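RNA-dependent RNA polymerase (Qualyub virus, PDB 6DX1) includes a viral OTU-domain cysteine protease, the part studied here, which is a presumed deubiquitinase that probably removes ubiquitin from proteins of the infected host. Local coordinates at residues 9-12 against 18-21; 42-47 against 52-57; 86-91 against 101-106. All blocks are in the same frame, centred on the assembly; numbering follows the deposited sequence.

Contact 1: 9-12 against 18-21; sequences VWEH and SQAN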
ATOM      1  N   VAL A   9     -13.915  12.287  -3.883  1.00 18.48           N
ATOM      2  CA  VAL A   9     -14.671  11.636  -4.947  1.00 18.08           C
ATOM      3  C   VAL A   9     -13.805  10.481  -5.432  1.00 19.32           C
ATOM      4  O   VAL A   9     -12.991  10.632  -6.346  1.00 22.43           O
ATOM      5  CB  VAL A   9     -15.029  12.601  -6.076  1.00 20.22           C
ATOM      6  CG1 VAL A   9     -15.908  11.895  -7.105  1.00 24.13           C
ATOM      7  CG2 VAL A   9     -15.727  13.832  -5.515  1.00 21.50           C
ATOM      8  N   TRP A  10     -13.979   9.312  -4.812  1.00 18.06           N
ATOM      9  CA  TRP A  10     -13.268   8.116  -5.246  1.00 18.92           C
ATOM     10  C   TRP A  10     -13.916   7.575  -6.510  1.00 20.93           C
ATOM     11  O   TRP A  10     -15.137   7.392  -6.559  1.00 24.13           O
ATOM     12  CB  TRP A  10     -13.290   7.042  -4.155  1.00 19.74           C
ATOM     13  CG  TRP A  10     -12.524   7.378  -2.917  1.00 20.29           C
ATOM     14  CD1 TRP A  10     -13.043   7.717  -1.698  1.00 21.01           C
ATOM     15  CD2 TRP A  10     -11.098   7.394  -2.764  1.00 18.43           C
ATOM     16  NE1 TRP A  10     -12.029   7.945  -0.797  1.00 23.29           N
ATOM     17  CE2 TRP A  10     -10.827   7.748  -1.424  1.00 20.61           C
ATOM     18  CE3 TRP A  10     -10.027   7.137  -3.626  1.00 19.32           C
ATOM     19  CZ2 TRP A  10      -9.521   7.869  -0.928  1.00 20.49           C
ATOM     20  CZ3 TRP A  10      -8.734   7.259  -3.139  1.00 19.63           C
ATOM     21  CH2 TRP A  10      -8.495   7.615  -1.791  1.00 18.73           C
ATOM     22  N   GLU A  11     -13.100   7.311  -7.522  1.00 18.64           N
ATOM     23  CA  GLU A  11     -13.567   6.797  -8.805  1.00 19.03           C
ATOM     24  C   GLU A  11     -13.066   5.372  -8.990  1.00 20.07           C
ATOM     25  O   GLU A  11     -11.873   5.106  -8.804  1.00 19.74           O
ATOM     26  CB  GLU A  11     -13.075   7.688  -9.943  1.00 24.19           C
ATOM     27  CG  GLU A  11     -13.407   7.148 -11.317  1.00 29.29           C
ATOM     28  CD  GLU A  11     -13.223   8.187 -12.398  1.00 34.01           C
ATOM     29  OE1 GLU A  11     -14.172   8.966 -12.642  1.00 40.79           O
ATOM     30  OE2 GLU A  11     -12.127   8.225 -12.992  1.00 42.17           O
ATOM     31  N   HIS A  12     -13.970   4.463  -9.360  1.00 19.68           N
ATOM     32  CA  HIS A  12     -13.582   3.075  -9.594  1.00 20.71           C
ATOM     33  C   HIS A  12     -12.432   2.964 -10.588  1.00 20.98           C
ATOM     34  O   HIS A  12     -12.430   3.604 -11.650  1.00 19.03           O
ATOM     35  CB  HIS A  12     -14.778   2.265 -10.110  1.00 23.01           C
ATOM     36  CG  HIS A  12     -14.464   0.824 -10.346  1.00 21.73           C
ATOM     37  ND1 HIS A  12     -14.259  -0.070  -9.317  1.00 20.85           N
ATOM     38  CD2 HIS A  12     -14.300   0.122 -11.494  1.00 24.43           C
ATOM     39  CE1 HIS A  12     -13.992  -1.264  -9.823  1.00 20.56           C
ATOM     40  NE2 HIS A  12     -14.012  -1.172 -11.142  1.00 22.45           N
ATOM     41  N   SER A  18      -9.835   2.051  -6.147  1.00 17.65           N
ATOM     42  CA  SER A  18     -10.392   3.319  -6.616  1.00 17.61           C
ATOM     43  C   SER A  18      -9.340   4.418  -6.466  1.00 21.23           C
ATOM     44  O   SER A  18      -8.314   4.235  -5.799  1.00 19.59           O
ATOM     45  CB  SER A  18     -11.683   3.674  -5.860  1.00 18.80           C
ATOM     46  OG  SER A  18     -11.474   3.697  -4.441  1.00 19.33           O
ATOM     47  N   GLN A  19      -9.593   5.576  -7.086  1.00 17.04           N
ATOM     48  CA  GLN A  19      -8.598   6.652  -7.094  1.00 18.02           C
ATOM     49  C   GLN A  19      -9.288   8.010  -7.045  1.00 20.50           C
ATOM     50  O   GLN A  19     -10.458   8.141  -7.405  1.00 18.46           O
ATOM     51  CB  GLN A  19      -7.694   6.573  -8.332  1.00 20.32           C
ATOM     52  CG  GLN A  19      -8.409   6.917  -9.632  1.00 23.95           C
ATOM     53  CD  GLN A  19      -7.536   6.685 -10.854  1.00 30.67           C
ATOM     54  OE1 GLN A  19      -6.366   6.331 -10.731  1.00 33.00           O
ATOM     55  NE2 GLN A  19      -8.107   6.881 -12.036  1.00 34.03           N
ATOM     56  N   ALA A  20      -8.541   9.032  -6.624  1.00 18.30           N
ATOM     57  CA  ALA A  20      -9.142  10.354  -6.469  1.00 18.91           C
ATOM     58  C   ALA A  20      -8.076  11.436  -6.513  1.00 21.99           C
ATOM     59  O   ALA A  20      -6.928  11.204  -6.126  1.00 20.16           O
ATOM     60  CB  ALA A  20      -9.906  10.446  -5.144  1.00 19.10           C
ATOM     61  N   ASN A  21      -8.474  12.628  -6.967  1.00 18.55           N
ATOM     62  CA  ASN A  21      -7.699  13.840  -6.726  1.00 17.88           C
ATOM     63  C   ASN A  21      -8.110  14.387  -5.368  1.00 20.32           C
ATOM     64  O   ASN A  21      -9.298  14.614  -5.127  1.00 21.12           O
ATOM     65  CB  ASN A  21      -7.937  14.882  -7.817  1.00 19.28           C
ATOM     66  CG  ASN A  21      -7.414  14.431  -9.151  1.00 23.65           C
ATOM     67  OD1 ASN A  21      -6.269  14.000  -9.248  1.00 26.04           O
ATOM     68  ND2 ASN A  21      -8.253  14.486 -10.187  1.00 23.32           N
TER
HETATM   69  O   HOH W   1     -11.227  13.100  -7.802  1.00 23.71           O
HETATM   70  O   HOH W   2     -11.789  13.686  -5.089  1.00 25.32           O
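Glu11 and Gln19 face each other as a hydrogen-bonded antiparallel pair, each using both backbone polar atoms on the other. Glu11 N donates to Gln19 O at 2.8 Å, nearly straight at 165°, and Gln19 N returns a bond to Glu11 O at 2.9 Å. Gln19 O also receives a longer CA-H...O contact from Trp10. The Glu11 and Gln19 side chains rise on the same face of the sheet, but their polar ends do not bond to each other. Two positions further out, where Val9 and Asn21 would form the next such pair, the two chains are too far apart for direct bonds and water bridges them. One water accepts from Val9 N at 2.8 Å and donates to Asn21 O at 2.7 Å. The other accepts from Asn21 N at 2.9 Å and makes a weak bond to Val9 O. Trp10 turns its indole to the other face, with CG beside the backbone N (chi1 -67°). This brings the six-membered ring against Ala20, whose CB comes to 3.6 Å from Trp10 CE3 in an off-centre CH-pi contact and lies 3.3 Å from Val9 O. Ser18 OG, beside Trp10 CB, takes its hydrogen bond from Arg131 NE; Arg131 also makes a cation-pi contact with Trp10. The contact lies toward the open end of the beta hairpin 11-14/17-25. Strand 11-14 is the outermost strand on this side of the mixed sheet, while 17-25 is bonded on its other side to 125-132, with Ser18 pairing to Arg131 and Ala20 to Gly129.

Contact 2: 42-47 against 52-57; sequences FFRAVS and DTQNGW
Arg44 lays its guanidinium over one face of the Trp57 indole, with CZ 4.1 Å from the centroid of the six-membered ring and 20° off its normal. This cation-pi contact ties helix 41-51 to the start of helix 57-70 across the loop that joins the two helices in the OTU-like fold. The two planes are inclined by 32°, and Arg44 NH2 comes closest, 3.6 Å from Trp57 CZ3. Both side chains run alongside each other in the same direction: Arg44 is extended from CG to NE, and Trp57 holds its CG between its own N and carbonyl carbon. Gln54 meets the guanidinium near its edge, with the amide plane almost perpendicular to it. Arg44 NH1 donates to Gln54 OE1 at 3.0 Å, but from above the carbonyl plane rather than on a lone pair; the stronger partner of OE1 is Leu36 N. A salt bridge from NE to Asp38 further fixes the rotation of the guanidinium. Beside it, the Phe43 and Trp57 CB atoms pack 3.8 Å apart, Phe43 CB lying at the edge of the indole. One turn along the helix, Ser47 has OG anti to its backbone N (chi1 179°), which carries the hydroxyl into the loop. Ser47 OG donates to Thr53 O at 2.7 Å, in the carbonyl plane, and accepts a weak bond from Gly56 N, the N-cap residue of helix 57-70. The buried hydroxyl thus has a good acceptor in Thr53 O and a weak donor in Gly56 N, joining the loop to the helix. The loop braces itself too, through an ST turn in which Asn55 N reaches Thr53 OG1 at 3.1 Å.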
ATOM      1  N   PHE A  42       8.086  -0.301   0.468  1.00 17.42           N
ATOM      2  CA  PHE A  42       6.661  -0.609   0.633  1.00 16.57           C
ATOM      3  C   PHE A  42       6.446  -1.572   1.801  1.00 16.45           C
ATOM      4  O   PHE A  42       5.629  -1.325   2.700  1.00 15.85           O
ATOM      5  CB  PHE A  42       6.073  -1.212  -0.655  1.00 16.97           C
ATOM      6  CG  PHE A  42       4.683  -1.766  -0.458  1.00 17.39           C
ATOM      7  CD1 PHE A  42       3.573  -0.950  -0.618  1.00 20.34           C
ATOM      8  CD2 PHE A  42       4.491  -3.073  -0.051  1.00 16.45           C
ATOM      9  CE1 PHE A  42       2.292  -1.437  -0.396  1.00 20.73           C
ATOM     10  CE2 PHE A  42       3.214  -3.564   0.193  1.00 18.44           C
ATOM     11  CZ  PHE A  42       2.108  -2.745   0.014  1.00 18.85           C
ATOM     12  N   PHE A  43       7.200  -2.672   1.808  1.00 17.48           N
ATOM     13  CA  PHE A  43       7.078  -3.665   2.868  1.00 17.33           C
ATOM     14  C   PHE A  43       7.548  -3.120   4.210  1.00 16.64           C
ATOM     15  O   PHE A  43       7.043  -3.542   5.263  1.00 17.18           O
ATOM     16  CB  PHE A  43       7.880  -4.907   2.475  1.00 17.72           C
ATOM     17  CG  PHE A  43       7.392  -5.549   1.205  1.00 17.47           C
ATOM     18  CD1 PHE A  43       6.187  -6.243   1.194  1.00 18.77           C
ATOM     19  CD2 PHE A  43       8.125  -5.450   0.028  1.00 18.56           C
ATOM     20  CE1 PHE A  43       5.727  -6.842   0.032  1.00 20.14           C
ATOM     21  CE2 PHE A  43       7.673  -6.043  -1.144  1.00 21.34           C
ATOM     22  CZ  PHE A  43       6.468  -6.742  -1.144  1.00 20.43           C
ATOM     23  N   ARG A  44       8.529  -2.212   4.194  1.00 15.74           N
ATOM     24  CA  ARG A  44       8.977  -1.576   5.427  1.00 15.25           C
ATOM     25  C   ARG A  44       7.875  -0.719   6.035  1.00 16.34           C
ATOM     26  O   ARG A  44       7.704  -0.687   7.261  1.00 16.95           O
ATOM     27  CB  ARG A  44      10.211  -0.712   5.151  1.00 17.30           C
ATOM     28  CG  ARG A  44      11.450  -1.509   4.822  1.00 18.20           C
ATOM     29  CD  ARG A  44      12.589  -0.599   4.379  1.00 19.03           C
ATOM     30  NE  ARG A  44      13.752  -1.437   4.107  1.00 20.00           N
ATOM     31  CZ  ARG A  44      14.502  -1.972   5.064  1.00 19.71           C
ATOM     32  NH1 ARG A  44      14.244  -1.707   6.346  1.00 18.68           N
ATOM     33  NH2 ARG A  44      15.521  -2.751   4.742  1.00 20.78           N
ATOM     34  N   ALA A  45       7.123  -0.009   5.191  1.00 15.69           N
ATOM     35  CA  ALA A  45       6.040   0.827   5.687  1.00 16.69           C
ATOM     36  C   ALA A  45       4.939  -0.031   6.292  1.00 18.00           C
ATOM     37  O   ALA A  45       4.425   0.280   7.372  1.00 17.30           O
ATOM     38  CB  ALA A  45       5.495   1.703   4.551  1.00 16.14           C
ATOM     39  N   VAL A  46       4.567  -1.122   5.615  1.00 17.30           N
ATOM     40  CA  VAL A  46       3.535  -1.997   6.166  1.00 16.35           C
ATOM     41  C   VAL A  46       4.035  -2.666   7.438  1.00 18.96           C
ATOM     42  O   VAL A  46       3.282  -2.825   8.411  1.00 18.19           O
ATOM     43  CB  VAL A  46       3.079  -3.024   5.116  1.00 18.10           C
ATOM     44  CG1 VAL A  46       2.049  -3.988   5.731  1.00 17.73           C
ATOM     45  CG2 VAL A  46       2.494  -2.293   3.894  1.00 19.45           C
ATOM     46  N   SER A  47       5.318  -3.053   7.463  1.00 15.05           N
ATOM     47  CA  SER A  47       5.902  -3.596   8.689  1.00 17.56           C
ATOM     48  C   SER A  47       5.777  -2.616   9.852  1.00 18.26           C
ATOM     49  O   SER A  47       5.499  -3.020  10.989  1.00 19.21           O
ATOM     50  CB  SER A  47       7.369  -3.968   8.450  1.00 17.74           C
ATOM     51  OG  SER A  47       7.959  -4.478   9.649  1.00 18.88           O
ATOM     52  N   ASP A  52       5.266  -2.015  14.573  1.00 20.51           N
ATOM     53  CA  ASP A  52       5.883  -0.814  15.141  1.00 21.81           C
ATOM     54  C   ASP A  52       7.385  -0.750  14.877  1.00 25.58           C
ATOM     55  O   ASP A  52       8.115  -0.061  15.597  1.00 26.70           O
ATOM     56  CB  ASP A  52       5.603  -0.686  16.646  1.00 24.90           C
ATOM     57  CG  ASP A  52       4.121  -0.661  16.954  1.00 37.93           C
ATOM     58  OD1 ASP A  52       3.383   0.061  16.249  1.00 39.95           O
ATOM     59  OD2 ASP A  52       3.691  -1.373  17.885  1.00 43.58           O
ATOM     60  N   THR A  53       7.848  -1.451  13.844  1.00 20.43           N
ATOM     61  CA  THR A  53       9.229  -1.389  13.388  1.00 19.34           C
ATOM     62  C   THR A  53       9.250  -1.787  11.923  1.00 18.62           C
ATOM     63  O   THR A  53       8.497  -2.666  11.508  1.00 21.22           O
ATOM     64  CB  THR A  53      10.169  -2.316  14.173  1.00 23.00           C
ATOM     65  OG1 THR A  53      11.478  -2.256  13.585  1.00 20.98           O
ATOM     66  CG2 THR A  53       9.695  -3.751  14.110  1.00 22.89           C
ATOM     67  N   GLN A  54      10.123  -1.147  11.151  1.00 18.59           N
ATOM     68  CA  GLN A  54      10.278  -1.549   9.757  1.00 16.71           C
ATOM     69  C   GLN A  54      11.083  -2.832   9.603  1.00 15.72           C
ATOM     70  O   GLN A  54      11.171  -3.360   8.485  1.00 18.49           O
ATOM     71  CB  GLN A  54      10.931  -0.417   8.966  1.00 19.70           C
ATOM     72  CG  GLN A  54      12.370  -0.105   9.362  1.00 19.68           C
ATOM     73  CD  GLN A  54      12.967   0.982   8.486  1.00 19.79           C
ATOM     74  OE1 GLN A  54      12.954   0.877   7.264  1.00 19.25           O
ATOM     75  NE2 GLN A  54      13.498   2.019   9.104  1.00 21.37           N
ATOM     76  N   ASN A  55      11.644  -3.359  10.702  1.00 18.64           N
ATOM     77  CA  ASN A  55      12.550  -4.503  10.644  1.00 18.77           C
ATOM     78  C   ASN A  55      11.858  -5.794  10.231  1.00 18.02           C
ATOM     79  O   ASN A  55      12.546  -6.766   9.889  1.00 20.42           O
ATOM     80  CB  ASN A  55      13.228  -4.714  12.009  1.00 18.70           C
ATOM     81  CG  ASN A  55      14.112  -3.546  12.421  1.00 22.17           C
ATOM     82  OD1 ASN A  55      14.181  -2.527  11.737  1.00 23.53           O
ATOM     83  ND2 ASN A  55      14.779  -3.685  13.565  1.00 19.47           N
ATOM     84  N   GLY A  56      10.524  -5.838  10.254  1.00 17.19           N
ATOM     85  CA  GLY A  56       9.834  -7.050   9.869  1.00 17.02           C
ATOM     86  C   GLY A  56       9.363  -7.078   8.425  1.00 18.47           C
ATOM     87  O   GLY A  56       8.422  -7.803   8.109  1.00 18.38           O
ATOM     88  N   TRP A  57      10.021  -6.339   7.526  1.00 18.18           N
ATOM     89  CA  TRP A  57       9.538  -6.280   6.146  1.00 17.97           C
ATOM     90  C   TRP A  57       9.535  -7.645   5.461  1.00 19.88           C
ATOM     91  O   TRP A  57       8.683  -7.888   4.600  1.00 19.44           O
ATOM     92  CB  TRP A  57      10.359  -5.262   5.335  1.00 18.59           C
ATOM     93  CG  TRP A  57      11.605  -5.831   4.738  1.00 21.15           C
ATOM     94  CD1 TRP A  57      11.732  -6.440   3.516  1.00 24.02           C
ATOM     95  CD2 TRP A  57      12.897  -5.855   5.335  1.00 22.77           C
ATOM     96  NE1 TRP A  57      13.027  -6.848   3.327  1.00 24.32           N
ATOM     97  CE2 TRP A  57      13.764  -6.492   4.427  1.00 22.81           C
ATOM     98  CE3 TRP A  57      13.408  -5.395   6.552  1.00 20.96           C
ATOM     99  CZ2 TRP A  57      15.116  -6.694   4.702  1.00 23.68           C
ATOM    100  CZ3 TRP A  57      14.754  -5.596   6.820  1.00 24.68           C
ATOM    101  CH2 TRP A  57      15.588  -6.238   5.898  1.00 25.71           C
TER

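Contact 3: 86-91 against 101-106; sequences EHYARE and SVEAEI
Tyr88 reaches Glu103 with its hydroxyl, OH donating to OE2 at 2.6 Å. The carboxylate oxygen lies at the edge of the phenol ring, in its plane, and accepts on its anti lone pair; carboxylate and ring are turned 29° apart. Two aliphatic groups of the 101-106 helix approach the outer end of the ring obliquely from the same side: Val102 CG1 sits 3.9 Å from Tyr88 CE1, and Ile106 CD1, one helical turn on from Val102, is 3.9 Å from Tyr88 CZ. The backbones stay well apart. The axes of 86-91 and 101-106 approach no closer than 13.5 Å, at 125° between their directions, and the long tyrosine, its CG pointing opposite the backbone N (chi1 173°), spans the gap within the helical part of the OTU-like fold. Glu103 bends at chi2 to meet it. Its OE2 has a stronger second partner in Tyr97 OH, and OE1 accepts from Gly100 N just before the helix, so both carboxylate oxygens are held. Phe82 meets the Tyr88 ring edge-to-face, and Cys64, Arg65 and Ala68 of helix 57-70 also touch the Tyr88 side chain. Val78 of helix 76-79 packs against Val102 and Ile106.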
ATOM      1  N   GLU A  86       3.068 -19.653  -7.780  1.00 32.69           N
ATOM      2  CA  GLU A  86       4.484 -19.989  -7.828  1.00 33.31           C
ATOM      3  C   GLU A  86       5.264 -18.935  -8.600  1.00 30.56           C
ATOM      4  O   GLU A  86       6.391 -18.587  -8.223  1.00 32.85           O
ATOM      5  CB  GLU A  86       4.670 -21.381  -8.441  1.00 37.35           C
ATOM      6  CG  GLU A  86       3.779 -22.478  -7.821  1.00 44.03           C
ATOM      7  CD  GLU A  86       2.334 -22.421  -8.317  1.00 43.00           C
ATOM      8  OE1 GLU A  86       1.436 -22.980  -7.660  1.00 50.68           O
ATOM      9  OE2 GLU A  86       2.100 -21.814  -9.377  1.00 47.75           O
ATOM     10  N   HIS A  87       4.675 -18.409  -9.676  1.00 29.85           N
ATOM     11  CA  HIS A  87       5.303 -17.323 -10.423  1.00 28.46           C
ATOM     12  C   HIS A  87       5.446 -16.074  -9.557  1.00 28.91           C
ATOM     13  O   HIS A  87       6.509 -15.442  -9.542  1.00 27.71           O
ATOM     14  CB  HIS A  87       4.489 -17.031 -11.690  1.00 31.07           C
ATOM     15  CG  HIS A  87       5.029 -15.913 -12.528  1.00 28.26           C
ATOM     16  ND1 HIS A  87       4.249 -15.216 -13.426  1.00 30.27           N
ATOM     17  CD2 HIS A  87       6.268 -15.374 -12.610  1.00 31.96           C
ATOM     18  CE1 HIS A  87       4.982 -14.289 -14.016  1.00 30.38           C
ATOM     19  NE2 HIS A  87       6.212 -14.365 -13.541  1.00 30.94           N
ATOM     20  N   TYR A  88       4.395 -15.714  -8.812  1.00 27.21           N
ATOM     21  CA  TYR A  88       4.500 -14.557  -7.923  1.00 24.60           C
ATOM     22  C   TYR A  88       5.577 -14.766  -6.863  1.00 25.59           C
ATOM     23  O   TYR A  88       6.369 -13.857  -6.584  1.00 24.48           O
ATOM     24  CB  TYR A  88       3.152 -14.261  -7.257  1.00 24.23           C
ATOM     25  CG  TYR A  88       3.270 -13.175  -6.215  1.00 22.26           C
ATOM     26  CD1 TYR A  88       3.531 -11.873  -6.595  1.00 23.85           C
ATOM     27  CD2 TYR A  88       3.177 -13.466  -4.857  1.00 23.97           C
ATOM     28  CE1 TYR A  88       3.679 -10.870  -5.657  1.00 23.23           C
ATOM     29  CE2 TYR A  88       3.320 -12.467  -3.900  1.00 21.84           C
ATOM     30  CZ  TYR A  88       3.578 -11.170  -4.319  1.00 23.58           C
ATOM     31  OH  TYR A  88       3.733 -10.154  -3.401  1.00 22.74           O
ATOM     32  N   ALA A  89       5.614 -15.954  -6.252  1.00 26.55           N
ATOM     33  CA  ALA A  89       6.615 -16.224  -5.222  1.00 27.20           C
ATOM     34  C   ALA A  89       8.022 -16.117  -5.790  1.00 29.18           C
ATOM     35  O   ALA A  89       8.922 -15.565  -5.143  1.00 28.60           O
ATOM     36  CB  ALA A  89       6.389 -17.611  -4.617  1.00 30.19           C
ATOM     37  N   ARG A  90       8.220 -16.633  -7.006  1.00 31.81           N
ATOM     38  CA  ARG A  90       9.527 -16.589  -7.649  1.00 33.18           C
ATOM     39  C   ARG A  90       9.992 -15.156  -7.858  1.00 31.69           C
ATOM     40  O   ARG A  90      11.133 -14.812  -7.532  1.00 30.58           O
ATOM     41  CB  ARG A  90       9.460 -17.354  -8.981  1.00 34.92           C
ATOM     42  CG  ARG A  90      10.581 -17.114  -9.980  1.00 41.84           C
ATOM     43  CD  ARG A  90      10.428 -18.046 -11.190  1.00 42.89           C
ATOM     44  NE  ARG A  90       9.575 -19.205 -10.881  1.00 40.39           N
ATOM     45  CZ  ARG A  90       8.432 -19.482 -11.516  1.00 38.92           C
ATOM     46  NH1 ARG A  90       8.048 -18.684 -12.495  1.00 41.32           N
ATOM     47  NH2 ARG A  90       7.662 -20.524 -11.176  1.00 41.90           N
ATOM     48  N   GLU A  91       9.114 -14.297  -8.377  1.00 29.19           N
ATOM     49  CA  GLU A  91       9.511 -12.926  -8.673  1.00 30.01           C
ATOM     50  C   GLU A  91       9.654 -12.090  -7.407  1.00 27.00           C
ATOM     51  O   GLU A  91      10.564 -11.260  -7.309  1.00 29.00           O
ATOM     52  CB  GLU A  91       8.504 -12.286  -9.628  1.00 27.53           C
ATOM     53  CG  GLU A  91       8.530 -12.900 -11.019  1.00 36.49           C
ATOM     54  CD  GLU A  91       9.849 -12.659 -11.720  1.00 41.80           C
ATOM     55  OE1 GLU A  91      10.313 -11.502 -11.724  1.00 41.26           O
ATOM     56  OE2 GLU A  91      10.428 -13.629 -12.253  1.00 48.71           O
ATOM     57  N   SER A 101       1.332  -1.759  -5.857  1.00 21.79           N
ATOM     58  CA  SER A 101      -0.097  -2.002  -6.052  1.00 20.51           C
ATOM     59  C   SER A 101      -0.455  -3.478  -5.962  1.00 20.51           C
ATOM     60  O   SER A 101      -1.542  -3.829  -5.482  1.00 22.59           O
ATOM     61  CB  SER A 101      -0.532  -1.442  -7.407  1.00 29.39           C
ATOM     62  OG  SER A 101      -0.276  -0.047  -7.453  1.00 36.51           O
ATOM     63  N   VAL A 102       0.420  -4.363  -6.451  1.00 20.01           N
ATOM     64  CA  VAL A 102       0.144  -5.796  -6.344  1.00 20.55           C
ATOM     65  C   VAL A 102      -0.062  -6.194  -4.884  1.00 19.97           C
ATOM     66  O   VAL A 102      -1.039  -6.867  -4.528  1.00 20.57           O
ATOM     67  CB  VAL A 102       1.279  -6.606  -7.002  1.00 21.67           C
ATOM     68  CG1 VAL A 102       1.163  -8.077  -6.664  1.00 22.56           C
ATOM     69  CG2 VAL A 102       1.249  -6.408  -8.515  1.00 27.08           C
ATOM     70  N   GLU A 103       0.851  -5.774  -4.013  1.00 16.81           N
ATOM     71  CA  GLU A 103       0.771  -6.142  -2.610  1.00 18.59           C
ATOM     72  C   GLU A 103      -0.285  -5.344  -1.854  1.00 17.66           C
ATOM     73  O   GLU A 103      -0.819  -5.829  -0.848  1.00 18.87           O
ATOM     74  CB  GLU A 103       2.144  -5.957  -1.973  1.00 19.17           C
ATOM     75  CG  GLU A 103       3.143  -7.032  -2.400  1.00 19.63           C
ATOM     76  CD  GLU A 103       3.744  -6.806  -3.789  1.00 21.84           C
ATOM     77  OE1 GLU A 103       3.808  -5.654  -4.272  1.00 20.00           O
ATOM     78  OE2 GLU A 103       4.171  -7.803  -4.404  1.00 22.78           O
ATOM     79  N   ALA A 104      -0.589  -4.120  -2.304  1.00 16.88           N
ATOM     80  CA  ALA A 104      -1.683  -3.378  -1.688  1.00 17.68           C
ATOM     81  C   ALA A 104      -2.995  -4.139  -1.837  1.00 16.90           C
ATOM     82  O   ALA A 104      -3.767  -4.248  -0.873  1.00 17.22           O
ATOM     83  CB  ALA A 104      -1.787  -1.974  -2.287  1.00 19.19           C
ATOM     84  N   GLU A 105      -3.244  -4.709  -3.025  1.00 17.69           N
ATOM     85  CA  GLU A 105      -4.421  -5.559  -3.199  1.00 17.43           C
ATOM     86  C   GLU A 105      -4.365  -6.759  -2.265  1.00 19.95           C
ATOM     87  O   GLU A 105      -5.340  -7.058  -1.561  1.00 18.60           O
ATOM     88  CB  GLU A 105      -4.542  -6.035  -4.654  1.00 18.46           C
ATOM     89  CG  GLU A 105      -5.738  -6.992  -4.842  1.00 17.55           C
ATOM     90  CD  GLU A 105      -5.753  -7.692  -6.194  1.00 24.27           C
ATOM     91  OE1 GLU A 105      -6.793  -8.292  -6.534  1.00 25.33           O
ATOM     92  OE2 GLU A 105      -4.751  -7.622  -6.921  1.00 24.71           O
ATOM     93  N   ILE A 106      -3.225  -7.464  -2.247  1.00 16.95           N
ATOM     94  CA  ILE A 106      -3.106  -8.674  -1.433  1.00 16.94           C
ATOM     95  C   ILE A 106      -3.340  -8.352   0.035  1.00 17.94           C
ATOM     96  O   ILE A 106      -4.083  -9.047   0.735  1.00 17.51           O
ATOM     97  CB  ILE A 106      -1.728  -9.329  -1.636  1.00 18.69           C
ATOM     98  CG1 ILE A 106      -1.584  -9.891  -3.051  1.00 20.48           C
ATOM     99  CG2 ILE A 106      -1.510 -10.433  -0.599  1.00 19.05           C
ATOM    100  CD1 ILE A 106      -0.159 -10.339  -3.378  1.00 21.94           C
TER

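Contacts 2 and 3, with centres about 17 Å apart, meet directly on helix 101-111. Phe42 CE2 lies 3.4 Å from Glu103 CB and Phe43 CE1 is 3.6 Å from Glu103 CG, so the glutamate that receives Tyr88 also packs on the helix of contact 2. In OTU proteases the nucleophilic cysteine sits at the start of a helix that matches 41-51, so the active site is probably near its N-terminal end, close to contact 2. Contact 1 stands apart on the edge of the sheet: its centre is about 27 Å from that of contact 2, on the opposite side of the chain's centre, and its nearest atoms are about 9 Å from those of contact 3.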